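Local coordinates for protein YghZ aldo-keto reductase (Escherichia coli, PDB 3N6Q) that is an aldo-keto reductase with a TIM-barrel fold that probably uses NAD(P)H to reduce carbonyl groups of aldehydes or ketones, at residues B[138-143]-B[172-177]; B[152-157]-B[183-188]. One frame throughout, in Å; residues are numbered along the deposited sequence.

Contact 1. Residues B[138-143]-B[172-177]; sequences HRVDEN and PERTQK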
loop_
_atom_site.group_PDB
_atom_site.type_symbol
_atom_site.label_atom_id
_atom_site.label_comp_id
_atom_site.label_asym_id
_atom_site.label_seq_id
_atom_site.Cartn_x
_atom_site.Cartn_y
_atom_site.Cartn_z
ATOM N N HIS B 138 -5.635 -21.928 -8.401
ATOM C CA HIS B 138 -5.415 -23.416 -8.520
ATOM C C HIS B 138 -6.134 -24.022 -9.743
ATOM O O HIS B 138 -5.800 -25.133 -10.228
ATOM C CB HIS B 138 -5.891 -24.129 -7.234
ATOM C CG HIS B 138 -5.178 -25.419 -6.960
ATOM N ND1 HIS B 138 -5.253 -26.063 -5.737
ATOM C CD2 HIS B 138 -4.502 -26.256 -7.788
ATOM C CE1 HIS B 138 -4.648 -27.237 -5.818
ATOM N NE2 HIS B 138 -4.156 -27.368 -7.046
ATOM N N ARG B 139 -7.147 -23.320 -10.225
ATOM C CA ARG B 139 -7.966 -23.804 -11.354
ATOM C C ARG B 139 -8.783 -22.694 -11.929
ATOM O O ARG B 139 -8.969 -21.618 -11.313
ATOM C CB ARG B 139 -8.858 -24.991 -10.986
ATOM C CG ARG B 139 -9.915 -24.673 -9.844
ATOM C CD ARG B 139 -11.240 -25.472 -10.049
ATOM N NE ARG B 139 -12.032 -25.505 -8.807
ATOM C CZ ARG B 139 -12.945 -26.437 -8.464
ATOM N NH1 ARG B 139 -13.297 -27.408 -9.321
ATOM N NH2 ARG B 139 -13.536 -26.391 -7.252
ATOM N N VAL B 140 -9.364 -22.954 -13.096
ATOM C CA VAL B 140 -10.296 -21.976 -13.669
ATOM C C VAL B 140 -11.658 -21.975 -12.931
ATOM O O VAL B 140 -12.251 -23.035 -12.734
ATOM C CB VAL B 140 -10.509 -22.320 -15.187
ATOM C CG1 VAL B 140 -11.676 -21.477 -15.820
ATOM C CG2 VAL B 140 -9.202 -22.091 -15.928
ATOM N N ASP B 141 -12.196 -20.787 -12.647
ATOM C CA ASP B 141 -13.608 -20.653 -12.227
ATOM C C ASP B 141 -14.338 -19.911 -13.346
ATOM O O ASP B 141 -14.116 -18.718 -13.525
ATOM C CB ASP B 141 -13.668 -19.802 -10.955
ATOM C CG ASP B 141 -15.089 -19.611 -10.432
ATOM O OD1 ASP B 141 -16.008 -20.167 -11.059
ATOM O OD2 ASP B 141 -15.253 -18.942 -9.348
ATOM N N GLU B 142 -15.186 -20.616 -14.093
ATOM C CA GLU B 142 -15.893 -19.959 -15.256
ATOM C C GLU B 142 -16.898 -18.902 -14.798
ATOM O O GLU B 142 -17.315 -18.000 -15.559
ATOM C CB GLU B 142 -16.606 -21.018 -16.080
ATOM C CG GLU B 142 -15.618 -21.857 -16.871
ATOM C CD GLU B 142 -16.291 -22.799 -17.880
ATOM O OE1 GLU B 142 -17.540 -22.731 -18.047
ATOM O OE2 GLU B 142 -15.545 -23.577 -18.521
ATOM N N ASN B 143 -17.220 -18.960 -13.515
ATOM C CA ASN B 143 -18.234 -18.061 -12.958
ATOM C C ASN B 143 -17.682 -16.812 -12.261
ATOM O O ASN B 143 -18.445 -15.968 -11.765
ATOM C CB ASN B 143 -19.174 -18.893 -12.044
ATOM C CG ASN B 143 -19.969 -19.939 -12.817
ATOM O OD1 ASN B 143 -20.546 -19.650 -13.870
ATOM N ND2 ASN B 143 -19.985 -21.150 -12.314
ATOM N N PRO B 172 -4.695 -22.271 -22.928
ATOM C CA PRO B 172 -3.927 -21.211 -23.571
ATOM C C PRO B 172 -4.623 -19.845 -23.610
ATOM O O PRO B 172 -3.990 -18.816 -23.316
ATOM C CB PRO B 172 -3.642 -21.767 -25.003
ATOM C CG PRO B 172 -3.821 -23.255 -24.897
ATOM C CD PRO B 172 -4.826 -23.504 -23.754
ATOM N N GLU B 173 -5.881 -19.810 -24.046
ATOM C CA GLU B 173 -6.592 -18.547 -24.230
ATOM C C GLU B 173 -6.768 -17.864 -22.855
ATOM O O GLU B 173 -6.546 -16.659 -22.731
ATOM C CB GLU B 173 -7.973 -18.855 -24.827
ATOM C CG GLU B 173 -7.924 -19.516 -26.248
ATOM C CD GLU B 173 -7.402 -20.999 -26.304
ATOM O OE1 GLU B 173 -7.548 -21.812 -25.322
ATOM O OE2 GLU B 173 -6.873 -21.347 -27.403
ATOM N N ARG B 174 -7.198 -18.637 -21.849
ATOM C CA ARG B 174 -7.328 -18.077 -20.472
ATOM C C ARG B 174 -5.965 -17.625 -19.874
ATOM O O ARG B 174 -5.862 -16.554 -19.250
ATOM C CB ARG B 174 -8.041 -19.038 -19.557
ATOM C CG ARG B 174 -9.539 -19.136 -19.873
ATOM C CD ARG B 174 -10.249 -20.160 -18.988
ATOM N NE ARG B 174 -11.703 -20.185 -19.230
ATOM C CZ ARG B 174 -12.603 -19.390 -18.619
ATOM N NH1 ARG B 174 -12.211 -18.355 -17.869
ATOM N NH2 ARG B 174 -13.910 -19.566 -18.861
ATOM N N THR B 175 -4.911 -18.418 -20.110
ATOM C CA THR B 175 -3.550 -18.013 -19.748
ATOM C C THR B 175 -3.164 -16.699 -20.367
ATOM O O THR B 175 -2.673 -15.760 -19.711
ATOM C CB THR B 175 -2.526 -19.111 -20.130
ATOM O OG1 THR B 175 -2.882 -20.314 -19.438
ATOM C CG2 THR B 175 -1.108 -18.686 -19.763
ATOM N N GLN B 176 -3.427 -16.575 -21.666
ATOM C CA GLN B 176 -3.111 -15.322 -22.303
ATOM C C GLN B 176 -3.889 -14.120 -21.711
ATOM O O GLN B 176 -3.313 -13.034 -21.529
ATOM C CB GLN B 176 -3.340 -15.431 -23.828
ATOM C CG GLN B 176 -3.164 -14.098 -24.565
ATOM C CD GLN B 176 -1.721 -13.780 -24.729
ATOM O OE1 GLN B 176 -0.913 -14.673 -24.984
ATOM N NE2 GLN B 176 -1.375 -12.489 -24.663
ATOM N N LYS B 177 -5.168 -14.333 -21.419
ATOM C CA LYS B 177 -5.953 -13.281 -20.794
ATOM C C LYS B 177 -5.344 -12.912 -19.416
ATOM O O LYS B 177 -5.267 -11.732 -19.059
ATOM C CB LYS B 177 -7.419 -13.739 -20.661
ATOM C CG LYS B 177 -8.353 -12.628 -20.112
ATOM C CD LYS B 177 -8.166 -11.318 -20.891
ATOM C CE LYS B 177 -9.381 -10.418 -20.682
ATOM N NZ LYS B 177 -9.236 -9.108 -21.386
HETATM O O HOH W 1 -14.003 -16.951 -15.982
HETATM O O HOH W 2 -16.027 -17.908 -18.230
#
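Arg174 reaches from the first turn of helix 172-183 to the loop 138-143, where Val140 and Glu142 receive its far end. Its CB points toward the loop, and CG, anti to the carbonyl carbon (chi1 -72°), starts a chain that stays extended as far as NE. The first atom of that chain to touch the loop is Arg174 CD, which lies against both methyls of Val140, 3.7 Å from CG1 and 3.8 Å from CG2. NE and CZ follow over one of these methyls: Val140 CG1 sits over one face of the guanidinium, 3.6 Å from Arg174 CZ and offset toward the rim. The two side chains meet at about a right angle. In a TIM barrel of the aldo-keto reductase family, loops that follow the strands, such as this one after strand 132-137, lie at the C-terminal mouth where the active site is built; here the start of the helix after the next strand packs against such a loop near the surface. At the tip the interactions turn polar and run through water. Arg174 NH1 donates to a water 3.0 Å away that in turn donates to the backbone O of Asp141, and Arg174 NH2 donates at 2.8 Å to a second water, in the guanidinium plane, that donates to the backbone O of Glu142. Glu142 comes in obliquely with its aliphatic part, CG lying 3.5 Å from Arg174 NH2. Its carboxylate is nearly parallel to the guanidinium, with planes 9° apart, yet Glu142 OE2 stays 4.3 Å from Arg174 NH2 and well out of plane, leaving only attraction between charges. An Asx turn bends the loop around Glu142, Asn143 N donating to Asp141 OD1 at 3.0 Å.

Contact 2. Residues B[152-157]-B[183-188]; sequences ALAHAV and REWKIP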
loop_
_atom_site.group_PDB
_atom_site.type_symbol
_atom_site.label_atom_id
_atom_site.label_comp_id
_atom_site.label_asym_id
_atom_site.label_seq_id
_atom_site.Cartn_x
_atom_site.Cartn_y
_atom_site.Cartn_z
ATOM N N ALA B 152 -7.315 -9.959 -7.468
ATOM C CA ALA B 152 -6.981 -10.655 -6.173
ATOM C C ALA B 152 -5.482 -11.049 -6.112
ATOM O O ALA B 152 -4.789 -10.808 -5.115
ATOM C CB ALA B 152 -7.867 -11.880 -5.963
ATOM N N LEU B 153 -5.010 -11.740 -7.136
ATOM C CA LEU B 153 -3.575 -12.032 -7.218
ATOM C C LEU B 153 -2.748 -10.744 -7.111
ATOM O O LEU B 153 -1.731 -10.747 -6.386
ATOM C CB LEU B 153 -3.243 -12.773 -8.544
ATOM C CG LEU B 153 -3.954 -14.091 -8.691
ATOM C CD1 LEU B 153 -3.602 -14.672 -10.142
ATOM C CD2 LEU B 153 -3.534 -15.083 -7.596
ATOM N N ALA B 154 -3.152 -9.655 -7.793
ATOM C CA ALA B 154 -2.389 -8.410 -7.724
ATOM C C ALA B 154 -2.334 -7.845 -6.310
ATOM O O ALA B 154 -1.313 -7.341 -5.882
ATOM C CB ALA B 154 -2.913 -7.360 -8.683
ATOM N N HIS B 155 -3.470 -7.909 -5.619
ATOM C CA HIS B 155 -3.509 -7.463 -4.244
ATOM C C HIS B 155 -2.571 -8.289 -3.347
ATOM O O HIS B 155 -1.899 -7.733 -2.470
ATOM C CB HIS B 155 -4.956 -7.520 -3.732
ATOM C CG HIS B 155 -5.111 -6.929 -2.361
ATOM N ND1 HIS B 155 -5.219 -5.562 -2.158
ATOM C CD2 HIS B 155 -5.010 -7.487 -1.139
ATOM C CE1 HIS B 155 -5.284 -5.328 -0.860
ATOM N NE2 HIS B 155 -5.204 -6.483 -0.223
ATOM N N ALA B 156 -2.484 -9.602 -3.586
ATOM C CA ALA B 156 -1.567 -10.454 -2.800
ATOM C C ALA B 156 -0.147 -9.944 -2.968
ATOM O O ALA B 156 0.661 -9.872 -2.024
ATOM C CB ALA B 156 -1.678 -11.951 -3.284
ATOM N N VAL B 157 0.198 -9.599 -4.198
ATOM C CA VAL B 157 1.567 -9.073 -4.445
ATOM C C VAL B 157 1.764 -7.670 -3.870
ATOM O O VAL B 157 2.749 -7.395 -3.148
ATOM C CB VAL B 157 1.889 -9.081 -6.003
ATOM C CG1 VAL B 157 3.334 -8.464 -6.281
ATOM C CG2 VAL B 157 1.838 -10.520 -6.497
ATOM N N ARG B 183 -0.695 -7.807 -16.415
ATOM C CA ARG B 183 0.165 -6.719 -16.917
ATOM C C ARG B 183 -0.455 -5.329 -16.680
ATOM O O ARG B 183 0.266 -4.332 -16.512
ATOM C CB ARG B 183 0.448 -6.910 -18.421
ATOM C CG ARG B 183 1.173 -5.723 -19.061
ATOM C CD ARG B 183 1.358 -6.078 -20.537
ATOM N NE ARG B 183 2.224 -7.257 -20.621
ATOM C CZ ARG B 183 1.960 -8.388 -21.274
ATOM N NH1 ARG B 183 0.824 -8.541 -21.981
ATOM N NH2 ARG B 183 2.866 -9.373 -21.206
ATOM N N GLU B 184 -1.790 -5.246 -16.554
ATOM C CA GLU B 184 -2.377 -3.926 -16.238
ATOM C C GLU B 184 -1.960 -3.433 -14.860
ATOM O O GLU B 184 -2.066 -2.226 -14.573
ATOM C CB GLU B 184 -3.908 -3.940 -16.372
ATOM C CG GLU B 184 -4.386 -4.303 -17.798
ATOM C CD GLU B 184 -5.895 -4.547 -17.885
ATOM O OE1 GLU B 184 -6.597 -4.364 -16.856
ATOM O OE2 GLU B 184 -6.386 -4.948 -18.975
ATOM N N TRP B 185 -1.576 -4.384 -13.981
ATOM C CA TRP B 185 -1.084 -4.087 -12.626
ATOM C C TRP B 185 0.445 -4.061 -12.579
ATOM O O TRP B 185 1.052 -3.936 -11.503
ATOM C CB TRP B 185 -1.590 -5.185 -11.688
ATOM C CG TRP B 185 -3.092 -5.215 -11.493
ATOM C CD1 TRP B 185 -3.979 -6.126 -11.993
ATOM C CD2 TRP B 185 -3.833 -4.370 -10.614
ATOM N NE1 TRP B 185 -5.249 -5.834 -11.549
ATOM C CE2 TRP B 185 -5.172 -4.761 -10.688
ATOM C CE3 TRP B 185 -3.482 -3.276 -9.828
ATOM C CZ2 TRP B 185 -6.172 -4.137 -9.945
ATOM C CZ3 TRP B 185 -4.493 -2.607 -9.123
ATOM C CH2 TRP B 185 -5.814 -3.037 -9.196
ATOM N N LYS B 186 1.058 -4.114 -13.764
ATOM C CA LYS B 186 2.498 -4.230 -13.911
ATOM C C LYS B 186 3.079 -5.441 -13.179
ATOM O O LYS B 186 4.171 -5.363 -12.584
ATOM C CB LYS B 186 3.187 -2.938 -13.470
ATOM C CG LYS B 186 2.777 -1.710 -14.363
ATOM C CD LYS B 186 3.371 -0.372 -13.824
ATOM C CE LYS B 186 4.852 -0.322 -14.105
ATOM N NZ LYS B 186 5.127 -0.546 -15.555
ATOM N N ILE B 187 2.363 -6.562 -13.232
ATOM C CA ILE B 187 2.846 -7.783 -12.626
ATOM C C ILE B 187 2.940 -8.840 -13.742
ATOM O O ILE B 187 1.966 -9.044 -14.477
ATOM C CB ILE B 187 1.812 -8.258 -11.565
ATOM C CG1 ILE B 187 1.823 -7.248 -10.405
ATOM C CG2 ILE B 187 2.155 -9.712 -11.082
ATOM C CD1 ILE B 187 0.687 -7.503 -9.432
ATOM N N PRO B 188 4.118 -9.475 -13.898
ATOM C CA PRO B 188 4.180 -10.580 -14.876
ATOM C C PRO B 188 3.667 -11.862 -14.278
ATOM O O PRO B 188 4.020 -12.177 -13.125
ATOM C CB PRO B 188 5.697 -10.732 -15.172
ATOM C CG PRO B 188 6.440 -10.158 -13.946
ATOM C CD PRO B 188 5.419 -9.191 -13.231
#
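Ala154 and Ile187 bury the most surface here, and Trp185 and Val157 complete the contact, which is apolar throughout. The methyl of Ala154 stands over one face of the Trp185 indole in a CH-pi contact: CB is 3.6 Å from the centroid of the five-membered ring and 13° off the ring normal. Its nearest ring atom is Trp185 CG at 3.5 Å, so the methyl bears on the pyrrole end of the indole. Ile187 meets residues 152-157 through CD1, which lies 3.6 Å from Ala154 CA and 4.0 Å from Val157 CB. With CG1 anti to the carbonyl carbon (chi1 -68°) and the chain extended beyond it (chi2 171°), this methyl is carried into the helix surface between the two residues. The loop gets its course from a Schellman motif ending helix 172-183, with Lys186 as the C-prime residue of positive phi. The indole also has a cation-pi partner in Lys186 of a second subunit, so the turn takes part in the assembly. A serine in place of Trp185 would probably leave the Ala154 methyl without its aromatic cover, open a gap beside it and deprive the lysine of the second subunit of its aromatic partner. Within the chain, Trp185 reaches Ser151 and Gln158 on helix 146-158, while Val157 and Ile187 both rest on Val165 of strand 162-168.

From the N terminus, the chain leaves strand 132-137 into loop 138-143, then enters helix 146-158, which carries 152-157. Strand 162-168 follows, and helix 172-183 begins with 172-177 and ends at Arg183, where 183-188 turns toward strand 191-193. Contact 1 closes a loop of 28 residues and contact 2 one of 25; their segments alternate, so the two closures cross and neither contains the other. Contact 1 ties the start of helix 172-183 to the loop before helix 146-158, and contact 2 ties the loop just after its end to helix 146-158. Their centres are 15 Å apart, and their nearest atoms, about 5 Å apart, do not touch.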